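Local coordinates for protein iron-regulated transcriptional activator AFT2 (Saccharomyces cerevisiae, PDB 4LMG) that activates genes of the yeast iron regulon when iron is scarce, recognising the CACCC element in their promoters through a WRKY-GCM1 DNA-binding domain, at residues 36-50 with 72-84. Residues are numbered along the deposited sequence; the frame is centred on the assembly and turned at random.
With ZN (zinc ion), chain I; nucleotides of chain H; nucleotides of chain G.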
ATOM      1  N   ILE A  36      -1.352 -17.167  -4.417  1.00 25.16           N
ATOM      2  CA  ILE A  36      -2.085 -16.316  -3.486  1.00 25.45           C
ATOM      3  C   ILE A  36      -1.341 -15.032  -3.128  1.00 22.28           C
ATOM      4  O   ILE A  36      -0.137 -15.044  -2.877  1.00 24.80           O
ATOM      5  CB  ILE A  36      -2.418 -17.056  -2.175  1.00 33.67           C
ATOM      6  CG1 ILE A  36      -1.130 -17.466  -1.460  1.00 45.25           C
ATOM      7  CG2 ILE A  36      -3.306 -18.266  -2.446  1.00 25.89           C
ATOM      8  CD1 ILE A  36      -1.333 -17.864  -0.024  1.00 56.49           C
ATOM      9  N   VAL A  37      -2.072 -13.924  -3.108  1.00 17.36           N
ATOM     10  CA  VAL A  37      -1.544 -12.671  -2.579  1.00 22.90           C
ATOM     11  C   VAL A  37      -2.480 -12.135  -1.498  1.00 19.80           C
ATOM     12  O   VAL A  37      -3.634 -12.559  -1.402  1.00 26.28           O
ATOM     13  CB  VAL A  37      -1.359 -11.606  -3.679  1.00 17.19           C
ATOM     14  CG1 VAL A  37      -0.272 -12.032  -4.653  1.00 18.60           C
ATOM     15  CG2 VAL A  37      -2.670 -11.352  -4.409  1.00 16.05           C
ATOM     16  N   ILE A  38      -1.978 -11.216  -0.681  1.00 26.01           N
ATOM     17  CA  ILE A  38      -2.797 -10.587   0.347  1.00 30.17           C
ATOM     18  C   ILE A  38      -3.545  -9.386  -0.216  1.00 32.29           C
ATOM     19  O   ILE A  38      -2.937  -8.430  -0.706  1.00 28.22           O
ATOM     20  CB  ILE A  38      -1.953 -10.119   1.548  1.00 28.72           C
ATOM     21  CG1 ILE A  38      -1.149 -11.284   2.128  1.00 30.45           C
ATOM     22  CG2 ILE A  38      -2.852  -9.503   2.616  1.00 15.91           C
ATOM     23  CD1 ILE A  38      -0.118 -10.860   3.152  1.00 26.66           C
ATOM     24  N   GLU A  39      -4.869  -9.449  -0.158  1.00 19.68           N
ATOM     25  CA  GLU A  39      -5.696  -8.323  -0.560  1.00 24.73           C
ATOM     26  C   GLU A  39      -5.713  -7.300   0.562  1.00 33.49           C
ATOM     27  O   GLU A  39      -5.676  -6.092   0.323  1.00 33.68           O
ATOM     28  CB  GLU A  39      -7.121  -8.791  -0.846  1.00 28.08           C
ATOM     29  CG  GLU A  39      -8.097  -7.666  -1.141  1.00 31.59           C
ATOM     30  CD  GLU A  39      -9.465  -8.177  -1.542  1.00 42.46           C
ATOM     31  OE1 GLU A  39     -10.023  -9.029  -0.819  1.00 52.95           O
ATOM     32  OE2 GLU A  39      -9.982  -7.732  -2.586  1.00 49.79           O
ATOM     33  N   ARG A  40      -5.753  -7.801   1.791  1.00 26.20           N
ATOM     34  CA  ARG A  40      -5.908  -6.954   2.963  1.00 34.73           C
ATOM     35  C   ARG A  40      -5.584  -7.741   4.223  1.00 27.66           C
ATOM     36  O   ARG A  40      -5.836  -8.941   4.294  1.00 30.69           O
ATOM     37  CB  ARG A  40      -7.347  -6.445   3.029  1.00 38.39           C
ATOM     38  CG  ARG A  40      -7.707  -5.677   4.283  1.00 41.48           C
ATOM     39  CD  ARG A  40      -9.176  -5.286   4.259  1.00 32.97           C
ATOM     40  NE  ARG A  40      -9.532  -4.595   3.022  1.00 42.23           N
ATOM     41  CZ  ARG A  40     -10.033  -5.192   1.945  1.00 48.40           C
ATOM     42  NH1 ARG A  40     -10.244  -6.502   1.950  1.00 43.35           N
ATOM     43  NH2 ARG A  40     -10.322  -4.481   0.863  1.00 45.82           N
ATOM     44  N   SER A  41      -5.017  -7.068   5.218  1.00 25.88           N
ATOM     45  CA  SER A  41      -4.791  -7.702   6.510  1.00 26.89           C
ATOM     46  C   SER A  41      -4.885  -6.720   7.673  1.00 26.39           C
ATOM     47  O   SER A  41      -4.611  -5.526   7.524  1.00 23.05           O
ATOM     48  CB  SER A  41      -3.437  -8.412   6.541  1.00 22.33           C
ATOM     49  OG  SER A  41      -2.373  -7.478   6.595  1.00 32.63           O
ATOM     50  N   ASP A  42      -5.302  -7.241   8.822  1.00 24.11           N
ATOM     51  CA  ASP A  42      -5.193  -6.548  10.098  1.00 32.71           C
ATOM     52  C   ASP A  42      -4.837  -7.602  11.144  1.00 32.97           C
ATOM     53  O   ASP A  42      -4.659  -8.768  10.805  1.00 28.69           O
ATOM     54  CB  ASP A  42      -6.486  -5.800  10.450  1.00 28.66           C
ATOM     55  CG  ASP A  42      -7.683  -6.724  10.596  1.00 33.76           C
ATOM     56  OD1 ASP A  42      -7.596  -7.699  11.369  1.00 36.22           O
ATOM     57  OD2 ASP A  42      -8.716  -6.472   9.938  1.00 32.47           O
ATOM     58  N   SER A  43      -4.725  -7.205  12.406  1.00 25.32           N
ATOM     59  CA  SER A  43      -4.240  -8.126  13.434  1.00 34.68           C
ATOM     60  C   SER A  43      -5.106  -9.377  13.630  1.00 35.82           C
ATOM     61  O   SER A  43      -4.639 -10.377  14.176  1.00 36.10           O
ATOM     62  CB  SER A  43      -4.039  -7.402  14.768  1.00 48.57           C
ATOM     63  OG  SER A  43      -2.871  -6.599  14.732  1.00 58.04           O
ATOM     64  N   SER A  44      -6.354  -9.327  13.180  1.00 28.08           N
ATOM     65  CA  SER A  44      -7.273 -10.438  13.404  1.00 27.61           C
ATOM     66  C   SER A  44      -7.993 -10.908  12.143  1.00 28.58           C
ATOM     67  O   SER A  44      -9.020 -11.578  12.230  1.00 31.31           O
ATOM     68  CB  SER A  44      -8.301 -10.069  14.477  1.00 37.57           C
ATOM     69  OG  SER A  44      -7.666  -9.755  15.702  1.00 46.12           O
ATOM     70  N   LYS A  45      -7.457 -10.562  10.976  1.00 32.94           N
ATOM     71  CA  LYS A  45      -8.059 -10.984   9.715  1.00 30.18           C
ATOM     72  C   LYS A  45      -7.128 -10.777   8.526  1.00 34.25           C
ATOM     73  O   LYS A  45      -6.503  -9.725   8.388  1.00 38.54           O
ATOM     74  CB  LYS A  45      -9.372 -10.241   9.463  1.00 33.14           C
ATOM     75  CG  LYS A  45      -9.978 -10.522   8.098  1.00 45.11           C
ATOM     76  CD  LYS A  45     -11.180  -9.636   7.828  1.00 54.16           C
ATOM     77  CE  LYS A  45     -10.789  -8.167   7.766  1.00 51.96           C
ATOM     78  NZ  LYS A  45     -11.984  -7.302   7.570  1.00 51.49           N
ATOM     79  N   VAL A  46      -7.045 -11.789   7.670  1.00 27.00           N
ATOM     80  CA  VAL A  46      -6.284 -11.682   6.432  1.00 28.68           C
ATOM     81  C   VAL A  46      -7.116 -12.203   5.269  1.00 34.29           C
ATOM     82  O   VAL A  46      -7.672 -13.300   5.333  1.00 29.63           O
ATOM     83  CB  VAL A  46      -4.972 -12.476   6.495  1.00 27.42           C
ATOM     84  CG1 VAL A  46      -4.111 -12.160   5.277  1.00 25.74           C
ATOM     85  CG2 VAL A  46      -4.226 -12.159   7.777  1.00 25.62           C
ATOM     86  N   THR A  47      -7.211 -11.404   4.214  1.00 30.62           N
ATOM     87  CA  THR A  47      -7.934 -11.808   3.017  1.00 32.85           C
ATOM     88  C   THR A  47      -6.954 -12.037   1.875  1.00 31.60           C
ATOM     89  O   THR A  47      -6.117 -11.187   1.583  1.00 35.21           O
ATOM     90  CB  THR A  47      -8.968 -10.753   2.595  1.00 35.22           C
ATOM     91  OG1 THR A  47      -9.940 -10.597   3.633  1.00 34.83           O
ATOM     92  CG2 THR A  47      -9.667 -11.181   1.316  1.00 35.49           C
ATOM     93  N   PHE A  48      -7.063 -13.198   1.241  1.00 29.40           N
ATOM     94  CA  PHE A  48      -6.165 -13.573   0.162  1.00 27.07           C
ATOM     95  C   PHE A  48      -6.919 -13.667  -1.155  1.00 29.70           C
ATOM     96  O   PHE A  48      -8.127 -13.901  -1.175  1.00 27.99           O
ATOM     97  CB  PHE A  48      -5.511 -14.923   0.463  1.00 20.80           C
ATOM     98  CG  PHE A  48      -4.749 -14.959   1.756  1.00 25.46           C
ATOM     99  CD1 PHE A  48      -5.394 -15.233   2.950  1.00 22.45           C
ATOM    100  CD2 PHE A  48      -3.384 -14.732   1.775  1.00 26.89           C
ATOM    101  CE1 PHE A  48      -4.693 -15.275   4.138  1.00 22.63           C
ATOM    102  CE2 PHE A  48      -2.678 -14.770   2.959  1.00 30.86           C
ATOM    103  CZ  PHE A  48      -3.333 -15.044   4.143  1.00 23.28           C
ATOM    104  N   LYS A  49      -6.196 -13.484  -2.254  1.00 28.10           N
ATOM    105  CA  LYS A  49      -6.758 -13.695  -3.583  1.00 31.46           C
ATOM    106  C   LYS A  49      -5.660 -14.096  -4.561  1.00 21.49           C
ATOM    107  O   LYS A  49      -4.484 -14.143  -4.200  1.00 17.16           O
ATOM    108  CB  LYS A  49      -7.477 -12.439  -4.074  1.00 29.51           C
ATOM    109  CG  LYS A  49      -6.577 -11.225  -4.228  1.00 26.77           C
ATOM    110  CD  LYS A  49      -7.378 -10.026  -4.691  1.00 30.51           C
ATOM    111  CE  LYS A  49      -6.515  -8.780  -4.784  1.00 36.30           C
ATOM    112  NZ  LYS A  49      -7.349  -7.574  -5.040  1.00 45.00           N
ATOM    113  N   CYS A  50      -6.046 -14.391  -5.797  1.00 20.50           N
ATOM    114  CA  CYS A  50      -5.070 -14.743  -6.821  1.00 34.35           C
ATOM    115  C   CYS A  50      -4.281 -13.516  -7.241  1.00 30.11           C
ATOM    116  O   CYS A  50      -4.851 -12.446  -7.449  1.00 25.98           O
ATOM    117  CB  CYS A  50      -5.753 -15.357  -8.045  1.00 33.58           C
ATOM    118  SG  CYS A  50      -6.344 -17.047  -7.811  1.00 27.89           S
ATOM    119  N   ALA A  72     -10.744 -10.091 -13.808  1.00 48.57           N
ATOM    120  CA  ALA A  72     -10.564 -10.197 -12.363  1.00 48.95           C
ATOM    121  C   ALA A  72     -11.113 -11.517 -11.832  1.00 52.80           C
ATOM    122  O   ALA A  72     -12.227 -11.920 -12.168  1.00 57.45           O
ATOM    123  CB  ALA A  72     -11.228  -9.026 -11.663  1.00 44.89           C
ATOM    124  N   CYS A  73     -10.322 -12.188 -10.999  1.00 43.86           N
ATOM    125  CA  CYS A  73     -10.711 -13.476 -10.444  1.00 42.92           C
ATOM    126  C   CYS A  73     -11.412 -13.318  -9.099  1.00 35.89           C
ATOM    127  O   CYS A  73     -10.913 -12.625  -8.215  1.00 30.53           O
ATOM    128  CB  CYS A  73      -9.491 -14.382 -10.294  1.00 33.88           C
ATOM    129  SG  CYS A  73      -9.885 -16.025  -9.683  1.00 35.36           S
ATOM    130  N   PRO A  74     -12.570 -13.977  -8.940  1.00 40.60           N
ATOM    131  CA  PRO A  74     -13.426 -13.872  -7.753  1.00 40.56           C
ATOM    132  C   PRO A  74     -12.937 -14.713  -6.573  1.00 41.30           C
ATOM    133  O   PRO A  74     -13.361 -14.473  -5.442  1.00 41.59           O
ATOM    134  CB  PRO A  74     -14.766 -14.412  -8.254  1.00 39.81           C
ATOM    135  CG  PRO A  74     -14.380 -15.423  -9.281  1.00 37.87           C
ATOM    136  CD  PRO A  74     -13.151 -14.871  -9.960  1.00 38.80           C
ATOM    137  N   PHE A  75     -12.069 -15.685  -6.840  1.00 38.18           N
ATOM    138  CA  PHE A  75     -11.528 -16.554  -5.796  1.00 32.39           C
ATOM    139  C   PHE A  75     -11.057 -15.753  -4.585  1.00 37.44           C
ATOM    140  O   PHE A  75     -10.349 -14.755  -4.728  1.00 35.42           O
ATOM    141  CB  PHE A  75     -10.374 -17.388  -6.355  1.00 32.33           C
ATOM    142  CG  PHE A  75      -9.762 -18.334  -5.359  1.00 28.29           C
ATOM    143  CD1 PHE A  75      -8.608 -17.992  -4.672  1.00 21.86           C
ATOM    144  CD2 PHE A  75     -10.330 -19.578  -5.122  1.00 33.64           C
ATOM    145  CE1 PHE A  75      -8.036 -18.868  -3.762  1.00 21.41           C
ATOM    146  CE2 PHE A  75      -9.765 -20.455  -4.214  1.00 26.43           C
ATOM    147  CZ  PHE A  75      -8.617 -20.100  -3.533  1.00 21.12           C
ATOM    148  N   ARG A  76     -11.456 -16.193  -3.394  1.00 24.35           N
ATOM    149  CA  ARG A  76     -11.077 -15.508  -2.163  1.00 31.15           C
ATOM    150  C   ARG A  76     -10.832 -16.478  -1.014  1.00 35.78           C
ATOM    151  O   ARG A  76     -11.571 -17.444  -0.832  1.00 29.46           O
ATOM    152  CB  ARG A  76     -12.151 -14.498  -1.747  1.00 30.27           C
ATOM    153  CG  ARG A  76     -12.222 -13.248  -2.605  1.00 31.97           C
ATOM    154  CD  ARG A  76     -10.895 -12.509  -2.621  1.00 33.81           C
ATOM    155  NE  ARG A  76     -10.995 -11.220  -3.301  1.00 32.10           N
ATOM    156  CZ  ARG A  76     -11.040 -11.073  -4.622  1.00 32.87           C
ATOM    157  NH1 ARG A  76     -10.999 -12.137  -5.415  1.00 20.02           N
ATOM    158  NH2 ARG A  76     -11.128  -9.861  -5.152  1.00 35.58           N
ATOM    159  N   ILE A  77      -9.787 -16.214  -0.241  1.00 34.28           N
ATOM    160  CA  ILE A  77      -9.557 -16.940   1.000  1.00 30.74           C
ATOM    161  C   ILE A  77      -9.574 -15.950   2.156  1.00 38.30           C
ATOM    162  O   ILE A  77      -8.919 -14.908   2.104  1.00 34.15           O
ATOM    163  CB  ILE A  77      -8.217 -17.687   0.990  1.00 30.57           C
ATOM    164  CG1 ILE A  77      -8.164 -18.678  -0.175  1.00 30.26           C
ATOM    165  CG2 ILE A  77      -8.006 -18.415   2.307  1.00 27.76           C
ATOM    166  CD1 ILE A  77      -6.904 -19.505  -0.206  1.00 23.21           C
ATOM    167  N   ARG A  78     -10.334 -16.269   3.196  1.00 32.63           N
ATOM    168  CA  ARG A  78     -10.444 -15.380   4.344  1.00 29.73           C
ATOM    169  C   ARG A  78     -10.081 -16.100   5.636  1.00 25.81           C
ATOM    170  O   ARG A  78     -10.729 -17.069   6.021  1.00 28.35           O
ATOM    171  CB  ARG A  78     -11.855 -14.797   4.431  1.00 43.86           C
ATOM    172  CG  ARG A  78     -12.023 -13.703   5.475  1.00 57.57           C
ATOM    173  CD  ARG A  78     -13.288 -12.903   5.212  1.00 72.04           C
ATOM    174  NE  ARG A  78     -13.542 -11.910   6.250  1.00 86.91           N
ATOM    175  CZ  ARG A  78     -14.350 -12.106   7.287  1.00 96.31           C
ATOM    176  NH1 ARG A  78     -14.984 -13.263   7.424  1.00 99.29           N
ATOM    177  NH2 ARG A  78     -14.524 -11.147   8.187  1.00 95.52           N
ATOM    178  N   ALA A  79      -9.022 -15.635   6.286  1.00 24.85           N
ATOM    179  CA  ALA A  79      -8.635 -16.156   7.586  1.00 28.56           C
ATOM    180  C   ALA A  79      -9.021 -15.143   8.651  1.00 33.19           C
ATOM    181  O   ALA A  79      -8.637 -13.976   8.573  1.00 39.09           O
ATOM    182  CB  ALA A  79      -7.145 -16.435   7.628  1.00 18.60           C
ATOM    183  N   ALA A  80      -9.785 -15.587   9.642  1.00 33.67           N
ATOM    184  CA  ALA A  80     -10.281 -14.692  10.681  1.00 32.38           C
ATOM    185  C   ALA A  80     -10.032 -15.247  12.081  1.00 32.55           C
ATOM    186  O   ALA A  80     -10.251 -16.427  12.340  1.00 37.50           O
ATOM    187  CB  ALA A  80     -11.765 -14.416  10.475  1.00 30.64           C
ATOM    188  N   TYR A  81      -9.580 -14.383  12.982  1.00 30.04           N
ATOM    189  CA  TYR A  81      -9.313 -14.794  14.351  1.00 29.49           C
ATOM    190  C   TYR A  81     -10.549 -14.660  15.233  1.00 32.65           C
ATOM    191  O   TYR A  81     -11.099 -13.571  15.392  1.00 38.79           O
ATOM    192  CB  TYR A  81      -8.160 -13.986  14.941  1.00 32.04           C
ATOM    193  CG  TYR A  81      -7.753 -14.435  16.324  1.00 39.48           C
ATOM    194  CD1 TYR A  81      -8.062 -13.675  17.445  1.00 38.28           C
ATOM    195  CD2 TYR A  81      -7.065 -15.627  16.509  1.00 41.85           C
ATOM    196  CE1 TYR A  81      -7.690 -14.084  18.709  1.00 39.78           C
ATOM    197  CE2 TYR A  81      -6.692 -16.046  17.769  1.00 47.12           C
ATOM    198  CZ  TYR A  81      -7.005 -15.273  18.865  1.00 51.48           C
ATOM    199  OH  TYR A  81      -6.631 -15.694  20.121  1.00 65.07           O
ATOM    200  N   SER A  82     -10.984 -15.781  15.796  1.00 30.28           N
ATOM    201  CA  SER A  82     -12.062 -15.774  16.775  1.00 30.00           C
ATOM    202  C   SER A  82     -11.484 -15.465  18.150  1.00 31.85           C
ATOM    203  O   SER A  82     -10.701 -16.244  18.689  1.00 44.66           O
ATOM    204  CB  SER A  82     -12.782 -17.128  16.796  1.00 28.25           C
ATOM    205  OG  SER A  82     -13.709 -17.202  17.866  1.00 37.29           O
ATOM    206  N   VAL A  83     -11.848 -14.317  18.707  1.00 37.22           N
ATOM    207  CA  VAL A  83     -11.434 -13.977  20.061  1.00 46.59           C
ATOM    208  C   VAL A  83     -12.072 -14.960  21.038  1.00 49.74           C
ATOM    209  O   VAL A  83     -11.450 -15.385  22.012  1.00 46.12           O
ATOM    210  CB  VAL A  83     -11.842 -12.543  20.431  1.00 52.77           C
ATOM    211  CG1 VAL A  83     -11.460 -12.237  21.870  1.00 56.01           C
ATOM    212  CG2 VAL A  83     -11.195 -11.546  19.477  1.00 54.95           C
ATOM    213  N   ARG A  84     -13.316 -15.328  20.750  1.00 43.97           N
ATOM    214  CA  ARG A  84     -14.078 -16.248  21.591  1.00 50.79           C
ATOM    215  C   ARG A  84     -13.419 -17.622  21.674  1.00 45.34           C
ATOM    216  O   ARG A  84     -13.239 -18.169  22.762  1.00 53.39           O
ATOM    217  CB  ARG A  84     -15.507 -16.377  21.057  1.00 49.24           C
ATOM    218  CG  ARG A  84     -16.448 -17.182  21.933  1.00 65.34           C
ATOM    219  CD  ARG A  84     -17.864 -17.122  21.382  1.00 77.65           C
ATOM    220  NE  ARG A  84     -18.825 -17.783  22.259  1.00101.11           N
ATOM    221  CZ  ARG A  84     -20.137 -17.796  22.053  1.00113.53           C
ATOM    222  NH1 ARG A  84     -20.649 -17.180  20.996  1.00117.42           N
ATOM    223  NH2 ARG A  84     -20.938 -18.424  22.904  1.00116.40           N
TER
HETATM  224 ZN    ZN I 201      -7.944 -17.170  -9.432  1.00 37.33          ZN
ATOM    225  P    DA H   2     -12.921  -7.891   3.684  1.00 52.09           P
ATOM    226  OP1  DA H   2     -11.509  -8.143   4.054  1.00 41.96           O
ATOM    227  OP2  DA H   2     -13.997  -8.440   4.539  1.00 58.11           O
ATOM    228  O5'  DA H   2     -13.119  -6.303   3.531  1.00 71.71           O
ATOM    229  C5'  DA H   2     -14.091  -5.776   2.624  1.00 63.12           C
ATOM    230  C4'  DA H   2     -14.513  -4.345   2.939  1.00 49.27           C
ATOM    231  O4'  DA H   2     -14.299  -4.035   4.340  1.00 35.55           O
ATOM    232  C3'  DA H   2     -13.812  -3.244   2.151  1.00 47.10           C
ATOM    233  O3'  DA H   2     -14.755  -2.227   1.845  1.00 44.19           O
ATOM    234  C2'  DA H   2     -12.746  -2.731   3.112  1.00 40.84           C
ATOM    235  C1'  DA H   2     -13.357  -2.997   4.487  1.00 30.45           C
ATOM    236  N9   DA H   2     -12.363  -3.453   5.446  1.00 22.03           N
ATOM    237  C8   DA H   2     -12.221  -4.715   5.944  1.00 24.81           C
ATOM    238  N7   DA H   2     -11.228  -4.840   6.792  1.00 26.57           N
ATOM    239  C5   DA H   2     -10.680  -3.572   6.850  1.00 24.42           C
ATOM    240  C6   DA H   2      -9.596  -3.042   7.571  1.00 23.82           C
ATOM    241  N6   DA H   2      -8.847  -3.771   8.401  1.00 27.02           N
ATOM    242  N1   DA H   2      -9.313  -1.736   7.400  1.00 23.34           N
ATOM    243  C2   DA H   2     -10.069  -1.014   6.564  1.00 32.80           C
ATOM    244  N3   DA H   2     -11.115  -1.401   5.834  1.00 28.74           N
ATOM    245  C4   DA H   2     -11.366  -2.704   6.025  1.00 23.11           C
TER
ATOM    246  P    DC G  10       1.669  -9.347  -0.787  1.00 29.01           P
ATOM    247  OP1  DC G  10       3.034  -9.727  -0.369  1.00 21.06           O
ATOM    248  OP2  DC G  10       0.675 -10.403  -1.076  1.00 36.60           O
ATOM    249  O5'  DC G  10       1.042  -8.367   0.316  1.00 27.76           O
ATOM    250  C5'  DC G  10       1.849  -7.360   0.909  1.00 27.55           C
ATOM    251  C4'  DC G  10       1.011  -6.353   1.685  1.00 31.59           C
ATOM    252  O4'  DC G  10       0.392  -5.406   0.773  1.00 19.52           O
ATOM    253  C3'  DC G  10      -0.133  -6.939   2.527  1.00 26.21           C
ATOM    254  O3'  DC G  10      -0.072  -6.441   3.851  1.00 30.03           O
ATOM    255  C2'  DC G  10      -1.383  -6.381   1.851  1.00 27.45           C
ATOM    256  C1'  DC G  10      -0.828  -5.043   1.383  1.00 22.15           C
ATOM    257  N1   DC G  10      -1.701  -4.305   0.428  1.00 21.96           N
ATOM    258  C2   DC G  10      -1.690  -2.907   0.452  1.00 25.78           C
ATOM    259  O2   DC G  10      -0.951  -2.323   1.256  1.00 25.97           O
ATOM    260  N3   DC G  10      -2.487  -2.231  -0.409  1.00 17.41           N
ATOM    261  C4   DC G  10      -3.270  -2.887  -1.263  1.00 21.60           C
ATOM    262  N4   DC G  10      -4.034  -2.157  -2.087  1.00 21.35           N
ATOM    263  C5   DC G  10      -3.301  -4.316  -1.302  1.00 16.59           C
ATOM    264  C6   DC G  10      -2.508  -4.975  -0.446  1.00 18.10           C
ATOM    265  P    DA G  11       0.756  -7.227   4.979  1.00 28.72           P
ATOM    266  OP1  DA G  11       2.057  -7.621   4.398  1.00 30.51           O
ATOM    267  OP2  DA G  11      -0.130  -8.259   5.565  1.00 33.33           O
ATOM    268  O5'  DA G  11       0.993  -6.114   6.102  1.00 33.24           O
ATOM    269  C5'  DA G  11       1.934  -5.082   5.872  1.00 30.64           C
ATOM    270  C4'  DA G  11       1.441  -3.735   6.379  1.00 30.58           C
ATOM    271  O4'  DA G  11       0.460  -3.180   5.465  1.00 24.95           O
ATOM    272  C3'  DA G  11       0.798  -3.698   7.761  1.00 36.85           C
ATOM    273  O3'  DA G  11       1.260  -2.481   8.337  1.00 41.16           O
ATOM    274  C2'  DA G  11      -0.700  -3.705   7.444  1.00 20.12           C
ATOM    275  C1'  DA G  11      -0.758  -2.921   6.134  1.00 26.77           C
ATOM    276  N9   DA G  11      -1.828  -3.299   5.210  1.00 23.24           N
ATOM    277  C8   DA G  11      -2.330  -4.552   4.981  1.00 28.77           C
ATOM    278  N7   DA G  11      -3.286  -4.580   4.078  1.00 26.32           N
ATOM    279  C5   DA G  11      -3.415  -3.257   3.682  1.00 25.94           C
ATOM    280  C6   DA G  11      -4.259  -2.616   2.750  1.00 32.60           C
ATOM    281  N6   DA G  11      -5.168  -3.256   2.008  1.00 29.98           N
ATOM    282  N1   DA G  11      -4.130  -1.281   2.603  1.00 33.69           N
ATOM    283  C2   DA G  11      -3.216  -0.637   3.339  1.00 34.76           C
ATOM    284  N3   DA G  11      -2.371  -1.129   4.243  1.00 36.00           N
ATOM    285  C4   DA G  11      -2.521  -2.458   4.370  1.00 26.58           C
TER
HETATM  286  O   HOH W   1      -8.640 -14.301  -6.859  1.00 28.25           O
HETATM  287  O   HOH W   2      -7.572 -11.851  -7.989  1.00 35.53           O
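A water takes the N-H of Cys-50 and lies within bonding distance of Phe-75 O, which Arg-76 NH1 also grips; this ties the end of strand 45-50 to the loop leading into strand 76-82. The same NH1 reaches Cys-73 O (2.8 Å) on a carbonyl lone pair; both acceptors lie near the guanidinium plane, which helps hold the group's orientation. A bend at chi2 (-58°) lays the Arg-76 chain alongside Lys-49, whose CD sits 3.7 Å above the guanidinium centre. Glu-39 crosses at about a right angle, its carboxylate turned 66° from the guanidinium; their salt bridge includes a weak hydrogen bond, Arg-76 NE to Glu-39 OE1 at 3.5 Å. At this end Cys-50 SG and Cys-73 SG bind zinc, each at 2.3 Å, with His-97 and His-99 completing the site. Cys-50 SG also lies obliquely near the Phe-75 ring.

Strands 45-50 and 76-82 pair antiparallel within the five-stranded sheet of the WRKY-GCM1 fold, with zinc at one end. Phe-48 N donates to Ile-77 O over 2.7 Å, nearly straight at 175°. On the buried face Phe-48 CB packs on Ile-77 CB, while the ring turns its edge toward Ala-79 CB; helix 21-29 lies against this face through Leu-25 and Phe-29. The other face meets DNA. Lys-45 runs past Arg-78, its CD 3.6 Å from Arg-78 NE, then bends at chi3 to bring NZ to N7 of DA2 of chain H (2.7 Å). Thr-47 OG1 donates to OP1 of that nucleotide. Glu-39 and Arg-40 both face Thr-47 in a classic beta bulge, where strand 36-42 turns a corner; farther along, Asp-42 OD2 accepts from N6 of the same adenine.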